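PDB 4OVJ: extracellular solute-binding protein family 1 from Alicyclobacillus acidocaldarius subsp. acidocaldarius, which probably binds a solute, perhaps a sugar, outside the cell and delivers it to an ABC importer, as other family 1 solute-binding proteins do. Local coordinates for residues Ser159-His171 and Asn219-Pro231. Residues are numbered along the deposited sequence; the frame is centred on the assembly and turned at random. Where two conformers were deposited one is given.
Sequences SWQQWADILEKVH and NYWANLRKEGVVP
Trp160 turns the edge of its six-membered ring toward the face of Tyr220 in an offset edge-to-face pair, the planes 68° apart and the centroids separated by 5.2 Å. At the edge of the Tyr220 ring lie the side-chain amide nitrogen NE2 of Gln161 and the carbonyl oxygen of Trp160, while Trp163 offers its ring edge to the phenol oxygen. Gly228 O and Val229 CA lie over one face of the His171 imidazole, both displaced from its centre. The aromatic groups join two nearly parallel helical segments, 160-171 and 219-226, on the periphery of one lobe of a periplasmic-binding-protein fold, and His171 meets the turn that follows the second; the segment axes come no closer than 11.2 Å, a gap that large aromatic residues suit.

Tyr220 spans it because its CG is anti to the backbone N (chi1 178°), which sends the ring across to the first turn of the other helix. There Tyr220 OH donates to Trp160 O at 2.8 Å. That oxygen also accepts the helical bond from Ala164 N, the two donors arriving from opposite faces of the carbonyl plane. A phenylalanine in place of Tyr220 would probably keep the ring packing but leave Trp160 O without the phenol donor.

Small Ala164 leaves room for the phenol and for Leu224, whose CD2 touches Ala164 CB at 3.9 Å. Gln194 accepts from Trp160 NE1 and Glu179 from Trp163 NE1, so both buried indole nitrogens are satisfied.

Gly228, with positive phi, ends its helix in a Schellman motif and brings Val229 back against the partner helix. His171 ND1 is hydrogen-bonded to Lys176 O, and its CE1 sits 3.2 Å from Gly228 O. Next to His171, branched Val229 packs tightly, its CG1 against Leu167 CB at 3.4 Å.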
loop_
_atom_site.group_PDB
_atom_site.type_symbol
_atom_site.label_atom_id
_atom_site.label_comp_id
_atom_site.label_asym_id
_atom_site.label_seq_id
_atom_site.Cartn_x
_atom_site.Cartn_y
_atom_site.Cartn_z
ATOM N N SER A 159 4.356 -20.765 -5.617
ATOM C CA SER A 159 5.615 -20.202 -6.090
ATOM C C SER A 159 5.438 -19.601 -7.478
ATOM O O SER A 159 4.482 -19.911 -8.188
ATOM C CB SER A 159 6.686 -21.269 -6.177
ATOM O OG SER A 159 6.359 -22.163 -7.219
ATOM N N TRP A 160 6.387 -18.765 -7.877
ATOM C CA TRP A 160 6.355 -18.187 -9.228
ATOM C C TRP A 160 6.309 -19.274 -10.317
ATOM O O TRP A 160 5.561 -19.156 -11.289
ATOM C CB TRP A 160 7.577 -17.294 -9.457
ATOM C CG TRP A 160 7.553 -15.984 -8.745
ATOM C CD1 TRP A 160 8.397 -15.581 -7.772
ATOM C CD2 TRP A 160 6.680 -14.879 -8.997
ATOM N NE1 TRP A 160 8.093 -14.318 -7.368
ATOM C CE2 TRP A 160 7.047 -13.853 -8.120
ATOM C CE3 TRP A 160 5.613 -14.663 -9.882
ATOM C CZ2 TRP A 160 6.394 -12.626 -8.091
ATOM C CZ3 TRP A 160 4.971 -13.446 -9.863
ATOM C CH2 TRP A 160 5.368 -12.432 -8.975
ATOM N N GLN A 161 7.105 -20.328 -10.169
ATOM C CA GLN A 161 7.105 -21.396 -11.178
ATOM C C GLN A 161 5.801 -22.197 -11.157
ATOM O O GLN A 161 5.275 -22.568 -12.206
ATOM C CB GLN A 161 8.329 -22.293 -11.020
ATOM C CG GLN A 161 9.629 -21.608 -11.460
ATOM C CD GLN A 161 9.671 -21.408 -12.971
ATOM O OE1 GLN A 161 9.320 -22.316 -13.723
ATOM N NE2 GLN A 161 10.064 -20.211 -13.420
ATOM N N GLN A 162 5.251 -22.446 -9.972
ATOM C CA GLN A 162 3.956 -23.097 -9.900
ATOM C C GLN A 162 2.866 -22.230 -10.542
ATOM O O GLN A 162 2.003 -22.725 -11.250
ATOM C CB GLN A 162 3.587 -23.415 -8.457
ATOM C CG GLN A 162 4.451 -24.499 -7.817
ATOM C CD GLN A 162 4.296 -24.594 -6.299
ATOM O OE1 GLN A 162 3.837 -23.664 -5.628
ATOM N NE2 GLN A 162 4.710 -25.722 -5.750
ATOM N N TRP A 163 2.930 -20.933 -10.282
ATOM C CA TRP A 163 2.016 -19.981 -10.860
ATOM C C TRP A 163 2.096 -19.967 -12.391
ATOM O O TRP A 163 1.073 -20.001 -13.058
ATOM C CB TRP A 163 2.292 -18.595 -10.270
ATOM C CG TRP A 163 1.332 -17.539 -10.689
ATOM C CD1 TRP A 163 1.645 -16.356 -11.288
ATOM C CD2 TRP A 163 -0.094 -17.538 -10.518
ATOM N NE1 TRP A 163 0.505 -15.613 -11.493
ATOM C CE2 TRP A 163 -0.573 -16.311 -11.022
ATOM C CE3 TRP A 163 -1.008 -18.442 -9.967
ATOM C CZ2 TRP A 163 -1.918 -15.978 -11.010
ATOM C CZ3 TRP A 163 -2.350 -18.102 -9.949
ATOM C CH2 TRP A 163 -2.791 -16.886 -10.483
ATOM N N ALA A 164 3.304 -19.923 -12.942
ATOM C CA ALA A 164 3.475 -19.952 -14.403
ATOM C C ALA A 164 2.848 -21.197 -15.018
ATOM O O ALA A 164 2.196 -21.119 -16.066
ATOM C CB ALA A 164 4.945 -19.845 -14.775
ATOM N N ASP A 165 2.972 -22.332 -14.330
ATOM C CA ASP A 165 2.334 -23.577 -14.792
ATOM C C ASP A 165 0.807 -23.468 -14.765
ATOM O O ASP A 165 0.111 -23.893 -15.701
ATOM C CB ASP A 165 2.788 -24.746 -13.925
ATOM C CG ASP A 165 2.693 -26.070 -14.641
ATOM O OD1 ASP A 165 3.485 -26.292 -15.584
ATOM O OD2 ASP A 165 1.828 -26.888 -14.262
ATOM N N ILE A 166 0.285 -22.889 -13.694
ATOM C CA ILE A 166 -1.155 -22.673 -13.570
ATOM C C ILE A 166 -1.660 -21.741 -14.677
ATOM O O ILE A 166 -2.668 -22.028 -15.315
ATOM C CB ILE A 166 -1.533 -22.137 -12.171
ATOM C CG1 ILE A 166 -1.337 -23.238 -11.118
ATOM C CG2 ILE A 166 -2.959 -21.627 -12.174
ATOM C CD1 ILE A 166 -1.140 -22.736 -9.702
ATOM N N LEU A 167 -0.944 -20.645 -14.912
ATOM C CA LEU A 167 -1.317 -19.703 -15.959
ATOM C C LEU A 167 -1.362 -20.391 -17.322
ATOM O O LEU A 167 -2.302 -20.185 -18.111
ATOM C CB LEU A 167 -0.347 -18.518 -15.990
ATOM C CG LEU A 167 -0.326 -17.578 -14.787
ATOM C CD1 LEU A 167 0.693 -16.479 -15.055
ATOM C CD2 LEU A 167 -1.703 -16.986 -14.544
ATOM N N GLU A 168 -0.360 -21.220 -17.602
ATOM C CA GLU A 168 -0.349 -21.974 -18.860
ATOM C C GLU A 168 -1.589 -22.853 -18.992
ATOM O O GLU A 168 -2.199 -22.902 -20.059
ATOM C CB GLU A 168 0.936 -22.788 -19.001
ATOM C CG GLU A 168 2.164 -21.923 -19.254
ATOM C CD GLU A 168 3.474 -22.702 -19.242
ATOM O OE1 GLU A 168 3.666 -23.582 -20.103
ATOM O OE2 GLU A 168 4.330 -22.415 -18.376
ATOM N N LYS A 169 -1.972 -23.522 -17.906
ATOM C CA LYS A 169 -3.148 -24.395 -17.913
ATOM C C LYS A 169 -4.448 -23.621 -18.110
ATOM O O LYS A 169 -5.327 -24.049 -18.862
ATOM C CB LYS A 169 -3.209 -25.223 -16.630
ATOM C CG LYS A 169 -2.062 -26.209 -16.479
ATOM C CD LYS A 169 -2.206 -27.418 -17.395
ATOM C CE LYS A 169 -1.294 -28.553 -16.951
ATOM N NZ LYS A 169 -1.483 -29.787 -17.759
ATOM N N VAL A 170 -4.565 -22.472 -17.455
ATOM C CA VAL A 170 -5.748 -21.621 -17.616
ATOM C C VAL A 170 -5.861 -21.148 -19.069
ATOM O O VAL A 170 -6.921 -21.235 -19.682
ATOM C CB VAL A 170 -5.723 -20.426 -16.644
ATOM C CG1 VAL A 170 -6.899 -19.502 -16.906
ATOM C CG2 VAL A 170 -5.770 -20.920 -15.204
ATOM N N HIS A 171 -4.761 -20.646 -19.613
ATOM C CA HIS A 171 -4.722 -20.180 -21.004
ATOM C C HIS A 171 -5.143 -21.278 -21.971
ATOM O O HIS A 171 -5.901 -21.023 -22.926
ATOM C CB HIS A 171 -3.323 -19.698 -21.342
ATOM C CG HIS A 171 -3.134 -19.355 -22.781
ATOM N ND1 HIS A 171 -3.844 -18.352 -23.401
ATOM C CD2 HIS A 171 -2.315 -19.877 -23.722
ATOM C CE1 HIS A 171 -3.466 -18.266 -24.663
ATOM N NE2 HIS A 171 -2.545 -19.184 -24.886
ATOM N N ASN A 219 12.883 -12.020 -17.501
ATOM C CA ASN A 219 12.789 -13.304 -18.202
ATOM C C ASN A 219 11.564 -14.084 -17.833
ATOM O O ASN A 219 10.989 -14.767 -18.688
ATOM C CB ASN A 219 14.019 -14.162 -17.943
ATOM C CG ASN A 219 15.171 -13.807 -18.859
ATOM O OD1 ASN A 219 14.957 -13.321 -19.967
ATOM N ND2 ASN A 219 16.395 -14.061 -18.409
ATOM N N TYR A 220 11.161 -13.993 -16.568
ATOM C CA TYR A 220 9.961 -14.673 -16.109
ATOM C C TYR A 220 8.766 -14.227 -16.930
ATOM O O TYR A 220 8.050 -15.051 -17.490
ATOM C CB TYR A 220 9.710 -14.389 -14.630
ATOM C CG TYR A 220 8.448 -15.020 -14.095
ATOM C CD1 TYR A 220 8.430 -16.356 -13.734
ATOM C CD2 TYR A 220 7.269 -14.283 -13.966
ATOM C CE1 TYR A 220 7.283 -16.947 -13.257
ATOM C CE2 TYR A 220 6.116 -14.868 -13.471
ATOM C CZ TYR A 220 6.131 -16.205 -13.116
ATOM O OH TYR A 220 4.998 -16.804 -12.624
ATOM N N TRP A 221 8.580 -12.917 -17.035
ATOM C CA TRP A 221 7.444 -12.389 -17.799
ATOM C C TRP A 221 7.620 -12.588 -19.300
ATOM O O TRP A 221 6.647 -12.869 -19.998
ATOM C CB TRP A 221 7.194 -10.920 -17.468
ATOM C CG TRP A 221 6.801 -10.741 -16.032
ATOM C CD1 TRP A 221 7.615 -10.379 -14.999
ATOM C CD2 TRP A 221 5.511 -10.978 -15.461
ATOM N NE1 TRP A 221 6.907 -10.367 -13.821
ATOM C CE2 TRP A 221 5.610 -10.720 -14.083
ATOM C CE3 TRP A 221 4.272 -11.369 -15.990
ATOM C CZ2 TRP A 221 4.524 -10.842 -13.221
ATOM C CZ3 TRP A 221 3.193 -11.496 -15.132
ATOM C CH2 TRP A 221 3.326 -11.224 -13.768
ATOM N N ALA A 222 8.857 -12.473 -19.790
ATOM C CA ALA A 222 9.115 -12.703 -21.213
ATOM C C ALA A 222 8.716 -14.120 -21.628
ATOM O O ALA A 222 8.146 -14.311 -22.700
ATOM C CB ALA A 222 10.562 -12.430 -21.557
ATOM N N ASN A 223 8.978 -15.102 -20.762
ATOM C CA ASN A 223 8.586 -16.478 -21.065
ATOM C C ASN A 223 7.063 -16.617 -21.135
ATOM O O ASN A 223 6.538 -17.286 -22.028
ATOM C CB ASN A 223 9.215 -17.455 -20.091
ATOM C CG ASN A 223 10.702 -17.669 -20.351
ATOM O OD1 ASN A 223 11.210 -17.439 -21.451
ATOM N ND2 ASN A 223 11.403 -18.117 -19.339
ATOM N N LEU A 224 6.353 -15.946 -20.239
ATOM C CA LEU A 224 4.890 -15.976 -20.275
ATOM C C LEU A 224 4.350 -15.299 -21.543
ATOM O O LEU A 224 3.384 -15.771 -22.132
ATOM C CB LEU A 224 4.300 -15.320 -19.029
ATOM C CG LEU A 224 4.577 -16.011 -17.696
ATOM C CD1 LEU A 224 4.099 -15.148 -16.550
ATOM C CD2 LEU A 224 3.910 -17.375 -17.675
ATOM N N ARG A 225 4.981 -14.211 -21.966
ATOM C CA ARG A 225 4.579 -13.549 -23.216
ATOM C C ARG A 225 4.779 -14.471 -24.421
ATOM O O ARG A 225 3.900 -14.581 -25.272
ATOM C CB ARG A 225 5.374 -12.266 -23.451
ATOM C CG ARG A 225 4.894 -11.091 -22.642
ATOM C CD ARG A 225 5.431 -9.780 -23.178
ATOM N NE ARG A 225 6.879 -9.720 -23.157
ATOM C CZ ARG A 225 7.627 -9.442 -22.091
ATOM N NH1 ARG A 225 7.085 -9.213 -20.906
ATOM N NH2 ARG A 225 8.944 -9.407 -22.218
ATOM N N LYS A 226 5.950 -15.104 -24.480
ATOM C CA LYS A 226 6.321 -16.031 -25.564
ATOM C C LYS A 226 5.273 -17.129 -25.756
ATOM O O LYS A 226 4.961 -17.513 -26.892
ATOM C CB LYS A 226 7.696 -16.656 -25.267
ATOM C CG LYS A 226 8.147 -17.739 -26.238
ATOM C CD LYS A 226 9.630 -18.069 -26.081
ATOM C CE LYS A 226 9.915 -18.816 -24.783
ATOM N NZ LYS A 226 11.310 -19.345 -24.688
ATOM N N GLU A 227 4.742 -17.624 -24.644
ATOM C CA GLU A 227 3.741 -18.688 -24.641
ATOM C C GLU A 227 2.307 -18.170 -24.835
ATOM O O GLU A 227 1.373 -18.971 -24.893
ATOM C CB GLU A 227 3.795 -19.465 -23.319
ATOM C CG GLU A 227 5.189 -19.868 -22.841
ATOM C CD GLU A 227 5.524 -21.332 -23.022
ATOM O OE1 GLU A 227 4.803 -22.046 -23.760
ATOM O OE2 GLU A 227 6.534 -21.771 -22.423
ATOM N N GLY A 228 2.122 -16.853 -24.915
ATOM C CA GLY A 228 0.802 -16.271 -25.149
ATOM C C GLY A 228 -0.102 -16.259 -23.925
ATOM O O GLY A 228 -1.304 -16.062 -24.029
ATOM N N VAL A 229 0.495 -16.419 -22.754
ATOM C CA VAL A 229 -0.243 -16.567 -21.515
ATOM C C VAL A 229 -0.576 -15.207 -20.868
ATOM O O VAL A 229 -1.559 -15.079 -20.119
ATOM C CB VAL A 229 0.576 -17.465 -20.571
ATOM C CG1 VAL A 229 -0.052 -17.532 -19.222
ATOM C CG2 VAL A 229 0.698 -18.856 -21.186
ATOM N N VAL A 230 0.260 -14.207 -21.130
ATOM C CA VAL A 230 -0.031 -12.811 -20.762
ATOM C C VAL A 230 -0.016 -11.994 -22.057
ATOM O O VAL A 230 0.484 -12.466 -23.078
ATOM C CB VAL A 230 0.985 -12.254 -19.729
ATOM C CG1 VAL A 230 1.052 -13.163 -18.495
ATOM C CG2 VAL A 230 2.355 -12.088 -20.353
ATOM N N PRO A 231 -0.582 -10.785 -22.031
ATOM C CA PRO A 231 -0.736 -10.050 -23.291
ATOM C C PRO A 231 0.593 -9.603 -23.865
ATOM O O PRO A 231 1.558 -9.468 -23.137
ATOM C CB PRO A 231 -1.587 -8.835 -22.899
ATOM C CG PRO A 231 -2.166 -9.164 -21.564
ATOM C CD PRO A 231 -1.152 -10.042 -20.902
HETATM O O HOH W 1 10.180 -19.071 -16.505
#